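Local coordinates for lysine/ornithine decarboxylase (Vibrio vulnificus, PDB 2PLJ), which catalyses the decarboxylation of lysine and ornithine, as a pyridoxal-phosphate-dependent enzyme with a beta/alpha barrel and a beta-barrel domain, at residues A[58-63]-A[404-409]; A[342-347]-A[373-378]. All blocks are in the same frame, centred on the assembly; numbering follows the deposited sequence.

Contact 1 lies mainly in the mixed beta sheet of the chain, not in the eight-stranded parallel sheet of the beta/alpha barrel. It pairs strand 57-61 with strand 403-407, so an early strand lies beside the last strand. Contact 2 falls between the two segments of contact 1 along the chain. It joins two loops, after strands 340-342 and 369-372 of the same sheet. Strand 300-312 pairs with both strand 57-61 and strand 379-382. The centres are 25 Å apart, the nearest atoms about 9 Å. One sheet thus connects the buried strand pair, beside the start of helix 62-75, with peripheral loops whose turn meets the second subunit through Asn376.

Contact 1. Residues A[58-63]-A[404-409]; sequences LLLDCD and TIALNE
The first torsions of Asp61 and Asn408 turn the carboxylate and the amide toward each other. Asp61 has CG trans to its backbone N (chi1 -178°), and Asn408 has CG beside its own N (chi1 -55°). Asn408 ND2 donates to Asp61 OD1 at 2.9 Å, nearly straight at 174°. The oxygen lies in the amide plane, but the donor stands above the carboxylate plane. Asp63 N reaches Asp61 OD1 from the opposite face at 3.0 Å. This second bond caps helix 62-75, with Asp61 as N-cap. Two donors thus grip OD1 and limit the rotation of the carboxylate. Cys62 SG packs against Glu409 CA at 3.7 Å. Asp63 forms a salt bridge with Arg66, and Glu409 with Arg95.

Upstream, the strands pair in parallel. Ile405 N bonds to Leu58 O, Leu60 N to Ile405 O and Leu407 N to Leu60 O. Cys62 N, in the first helix residue, continues the pattern to Leu407 O. Leu59 CD2 lies 4.0 Å from Ile405 CB, both side chains pointing toward helix 40-53. On the other face Leu60 CD2 touches Ala406 CB at 4.1 Å. A parallel strand pair running into a capped helix is consistent with this family's junction between beta-barrel part and beta/alpha barrel.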
loop_
_atom_site.group_PDB
_atom_site.type_symbol
_atom_site.label_atom_id
_atom_site.label_comp_id
_atom_site.label_asym_id
_atom_site.label_seq_id
_atom_site.Cartn_x
_atom_site.Cartn_y
_atom_site.Cartn_z
ATOM N N LEU A 58 13.392 1.169 -10.545
ATOM C CA LEU A 58 12.993 2.564 -10.682
ATOM C C LEU A 58 14.282 3.358 -10.982
ATOM O O LEU A 58 15.213 3.355 -10.169
ATOM C CB LEU A 58 12.348 3.047 -9.391
ATOM C CG LEU A 58 11.000 2.396 -9.079
ATOM C CD1 LEU A 58 10.623 2.687 -7.654
ATOM C CD2 LEU A 58 9.904 2.953 -9.988
ATOM N N LEU A 59 14.340 4.000 -12.145
ATOM C CA LEU A 59 15.525 4.758 -12.540
ATOM C C LEU A 59 15.334 6.223 -12.141
ATOM O O LEU A 59 14.469 6.909 -12.682
ATOM C CB LEU A 59 15.817 4.621 -14.043
ATOM C CG LEU A 59 15.885 3.178 -14.573
ATOM C CD1 LEU A 59 16.198 3.202 -16.071
ATOM C CD2 LEU A 59 16.933 2.362 -13.776
ATOM N N LEU A 60 16.143 6.672 -11.201
ATOM C CA LEU A 60 16.064 8.038 -10.684
ATOM C C LEU A 60 17.154 8.904 -11.318
ATOM O O LEU A 60 18.356 8.633 -11.193
ATOM C CB LEU A 60 16.246 8.008 -9.163
ATOM C CG LEU A 60 16.563 9.360 -8.496
ATOM C CD1 LEU A 60 15.331 10.294 -8.690
ATOM C CD2 LEU A 60 16.873 9.127 -6.998
ATOM N N ASP A 61 16.715 9.947 -12.010
ATOM C CA ASP A 61 17.664 10.816 -12.715
ATOM C C ASP A 61 17.786 12.138 -11.946
ATOM O O ASP A 61 16.866 12.994 -11.983
ATOM C CB ASP A 61 17.201 11.059 -14.160
ATOM C CG ASP A 61 18.193 11.920 -14.964
ATOM O OD1 ASP A 61 19.201 12.386 -14.375
ATOM O OD2 ASP A 61 17.937 12.140 -16.182
ATOM N N CYS A 62 18.915 12.320 -11.227
ATOM C CA CYS A 62 19.123 13.557 -10.433
ATOM C C CYS A 62 19.146 14.851 -11.261
ATOM O O CYS A 62 18.917 15.928 -10.730
ATOM C CB CYS A 62 20.401 13.467 -9.602
ATOM S SG CYS A 62 20.235 12.142 -8.362
ATOM N N ASP A 63 19.458 14.740 -12.547
ATOM C CA ASP A 63 19.413 15.923 -13.435
ATOM C C ASP A 63 17.986 16.465 -13.483
ATOM O O ASP A 63 17.754 17.687 -13.532
ATOM C CB ASP A 63 19.866 15.537 -14.851
ATOM C CG ASP A 63 21.368 15.340 -14.959
ATOM O OD1 ASP A 63 22.147 15.963 -14.186
ATOM O OD2 ASP A 63 21.768 14.597 -15.880
ATOM N N THR A 404 15.474 0.979 -6.598
ATOM C CA THR A 404 15.748 2.283 -7.190
ATOM C C THR A 404 17.236 2.418 -7.548
ATOM O O THR A 404 18.112 2.129 -6.730
ATOM C CB THR A 404 15.282 3.423 -6.244
ATOM O OG1 THR A 404 13.843 3.407 -6.133
ATOM C CG2 THR A 404 15.677 4.796 -6.780
ATOM N N ILE A 405 17.509 2.856 -8.768
ATOM C CA ILE A 405 18.889 3.081 -9.210
ATOM C C ILE A 405 19.072 4.594 -9.392
ATOM O O ILE A 405 18.399 5.196 -10.230
ATOM C CB ILE A 405 19.212 2.368 -10.544
ATOM C CG1 ILE A 405 18.829 0.869 -10.494
ATOM C CG2 ILE A 405 20.702 2.559 -10.852
ATOM C CD1 ILE A 405 19.510 0.105 -9.372
ATOM N N ALA A 406 19.964 5.198 -8.599
ATOM C CA ALA A 406 20.130 6.665 -8.616
ATOM C C ALA A 406 21.257 7.010 -9.575
ATOM O O ALA A 406 22.408 6.513 -9.422
ATOM C CB ALA A 406 20.438 7.203 -7.211
ATOM N N LEU A 407 20.936 7.888 -10.519
ATOM C CA LEU A 407 21.856 8.329 -11.569
ATOM C C LEU A 407 22.141 9.830 -11.531
ATOM O O LEU A 407 21.272 10.644 -11.147
ATOM C CB LEU A 407 21.258 7.997 -12.957
ATOM C CG LEU A 407 20.640 6.601 -13.164
ATOM C CD1 LEU A 407 19.806 6.549 -14.445
ATOM C CD2 LEU A 407 21.746 5.602 -13.204
ATOM N N ASN A 408 23.367 10.197 -11.922
ATOM C CA ASN A 408 23.694 11.611 -12.182
ATOM C C ASN A 408 23.662 12.508 -10.955
ATOM O O ASN A 408 23.507 13.734 -11.094
ATOM C CB ASN A 408 22.814 12.210 -13.299
ATOM C CG ASN A 408 22.878 11.416 -14.588
ATOM O OD1 ASN A 408 23.949 10.906 -14.978
ATOM N ND2 ASN A 408 21.729 11.269 -15.253
ATOM N N GLU A 409 23.852 11.933 -9.761
ATOM C CA GLU A 409 23.912 12.775 -8.556
ATOM C C GLU A 409 24.969 13.864 -8.679
ATOM O O GLU A 409 24.696 15.048 -8.413
ATOM C CB GLU A 409 24.150 11.985 -7.263
ATOM C CG GLU A 409 24.093 12.913 -6.020
ATOM C CD GLU A 409 24.300 12.193 -4.707
ATOM O OE1 GLU A 409 24.377 10.951 -4.689
ATOM O OE2 GLU A 409 24.355 12.876 -3.666
#

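Contact 2. Residues A[342-347]-A[373-378]; sequences TIKQGG and KLNNGD
Lys344 and Asp378 form the salt bridge of this contact. Lys344 NZ donates to Asp378 OD2 at 2.6 Å, on the syn lone pair of that oxygen. The two side chains cross at about a right angle. The lysine chain bends at chi2 (-138°) and chi4 (138°), which brings its amine to the carboxylate. Lys344 CE also passes close, 3.2 Å from Asp378 OD2. Asn375 OD1 lies 3.0 Å from Lys344 NZ.

Asp378 OD2 has a second donor. Asn375 N reaches Asp378 OD2 at 2.8 Å from above the carboxylate plane. The lysine charge and the backbone N-H together hold this oxygen, and would probably favour the ionised form of the acid.

Asn375 to Asp378 make a type II beta turn, closed by Asp378 N bonding to Asn375 O. The turn connects strand 369-372 to strand 379-382 in the mixed sheet. Gly377 sits at its third position with positive phi, as is common in this turn type. The turn also reaches the dimer partner: Asn376 ND2 bonds to Asn154 OD1 of the second subunit.

In the other loop, Thr342 OG1 donates to Lys344 O, in the carbonyl plane. This ties the residue carrying the salt bridge back to the end of strand 340-342. Gln345 NE2 bonds to Thr342 O.

Leu374 supplies the apolar packing. Leu374 CD2 meets Lys344 CB at 4.0 Å. Leu374 CD1 touches Thr342 CG2 at 4.2 Å. Leu374 also packs on Val306 of strand 300-312.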
loop_
_atom_site.group_PDB
_atom_site.type_symbol
_atom_site.label_atom_id
_atom_site.label_comp_id
_atom_site.label_asym_id
_atom_site.label_seq_id
_atom_site.Cartn_x
_atom_site.Cartn_y
_atom_site.Cartn_z
ATOM N N THR A 342 6.468 0.330 -24.170
ATOM C CA THR A 342 7.274 -0.879 -24.221
ATOM C C THR A 342 8.487 -0.562 -25.067
ATOM O O THR A 342 8.443 0.357 -25.892
ATOM C CB THR A 342 6.476 -2.046 -24.864
ATOM O OG1 THR A 342 5.949 -1.620 -26.129
ATOM C CG2 THR A 342 5.334 -2.445 -23.948
ATOM N N ILE A 343 9.575 -1.291 -24.845
ATOM C CA ILE A 343 10.748 -1.148 -25.715
ATOM C C ILE A 343 10.380 -1.666 -27.096
ATOM O O ILE A 343 10.621 -0.978 -28.094
ATOM C CB ILE A 343 12.013 -1.816 -25.125
ATOM C CG1 ILE A 343 12.474 -1.043 -23.873
ATOM C CG2 ILE A 343 13.154 -1.888 -26.188
ATOM C CD1 ILE A 343 13.509 -1.773 -23.039
ATOM N N LYS A 344 9.748 -2.840 -27.131
ATOM C CA LYS A 344 9.244 -3.424 -28.389
ATOM C C LYS A 344 8.228 -2.499 -29.044
ATOM O O LYS A 344 7.268 -2.067 -28.401
ATOM C CB LYS A 344 8.607 -4.785 -28.138
ATOM C CG LYS A 344 9.616 -5.863 -27.836
ATOM C CD LYS A 344 9.282 -7.158 -28.551
ATOM C CE LYS A 344 10.420 -8.138 -28.366
ATOM N NZ LYS A 344 9.910 -9.505 -28.091
ATOM N N GLN A 345 8.470 -2.182 -30.313
ATOM C CA GLN A 345 7.612 -1.271 -31.071
ATOM C C GLN A 345 7.400 -1.805 -32.488
ATOM O O GLN A 345 8.248 -2.522 -33.020
ATOM C CB GLN A 345 8.236 0.132 -31.125
ATOM C CG GLN A 345 8.250 0.886 -29.783
ATOM C CD GLN A 345 6.867 1.363 -29.364
ATOM O OE1 GLN A 345 6.102 1.881 -30.189
ATOM N NE2 GLN A 345 6.538 1.199 -28.080
ATOM N N GLY A 346 6.262 -1.467 -33.084
ATOM C CA GLY A 346 5.981 -1.852 -34.469
ATOM C C GLY A 346 5.275 -3.188 -34.621
ATOM O O GLY A 346 5.250 -4.016 -33.706
ATOM N N GLY A 347 4.690 -3.406 -35.790
ATOM C CA GLY A 347 3.864 -4.590 -36.002
ATOM C C GLY A 347 2.483 -4.455 -35.378
ATOM O O GLY A 347 2.062 -3.372 -34.983
ATOM N N LYS A 373 2.851 -7.663 -29.518
ATOM C CA LYS A 373 3.060 -8.951 -28.867
ATOM C C LYS A 373 4.394 -8.956 -28.107
ATOM O O LYS A 373 5.446 -8.672 -28.686
ATOM C CB LYS A 373 3.005 -10.107 -29.881
ATOM C CG LYS A 373 3.266 -11.492 -29.293
ATOM C CD LYS A 373 2.254 -11.862 -28.196
ATOM C CE LYS A 373 2.412 -13.313 -27.724
ATOM N NZ LYS A 373 3.725 -13.664 -27.079
ATOM N N LEU A 374 4.319 -9.260 -26.814
ATOM C CA LEU A 374 5.501 -9.351 -25.960
ATOM C C LEU A 374 5.825 -10.791 -25.594
ATOM O O LEU A 374 4.919 -11.611 -25.413
ATOM C CB LEU A 374 5.261 -8.577 -24.667
ATOM C CG LEU A 374 4.859 -7.108 -24.823
ATOM C CD1 LEU A 374 4.613 -6.549 -23.432
ATOM C CD2 LEU A 374 5.935 -6.332 -25.587
ATOM N N ASN A 375 7.119 -11.085 -25.487
ATOM C CA ASN A 375 7.606 -12.343 -24.931
ATOM C C ASN A 375 7.846 -12.214 -23.423
ATOM O O ASN A 375 8.084 -11.102 -22.910
ATOM C CB ASN A 375 8.933 -12.713 -25.587
ATOM C CG ASN A 375 8.810 -12.940 -27.083
ATOM O OD1 ASN A 375 9.641 -12.470 -27.853
ATOM N ND2 ASN A 375 7.784 -13.664 -27.495
ATOM N N ASN A 376 7.842 -13.344 -22.716
ATOM C CA ASN A 376 8.264 -13.308 -21.318
ATOM C C ASN A 376 9.656 -12.704 -21.256
ATOM O O ASN A 376 10.513 -12.985 -22.129
ATOM C CB ASN A 376 8.268 -14.699 -20.673
ATOM C CG ASN A 376 6.876 -15.328 -20.616
ATOM O OD1 ASN A 376 5.850 -14.647 -20.792
ATOM N ND2 ASN A 376 6.839 -16.637 -20.377
ATOM N N GLY A 377 9.858 -11.881 -20.231
ATOM C CA GLY A 377 11.084 -11.109 -20.047
ATOM C C GLY A 377 11.103 -9.746 -20.725
ATOM O O GLY A 377 11.977 -8.918 -20.407
ATOM N N ASP A 378 10.170 -9.483 -21.647
ATOM C CA ASP A 378 10.096 -8.143 -22.275
ATOM C C ASP A 378 9.714 -7.053 -21.266
ATOM O O ASP A 378 9.063 -7.330 -20.258
ATOM C CB ASP A 378 9.133 -8.102 -23.460
ATOM C CG ASP A 378 9.758 -8.669 -24.751
ATOM O OD1 ASP A 378 11.013 -8.752 -24.825
ATOM O OD2 ASP A 378 8.996 -9.008 -25.683
#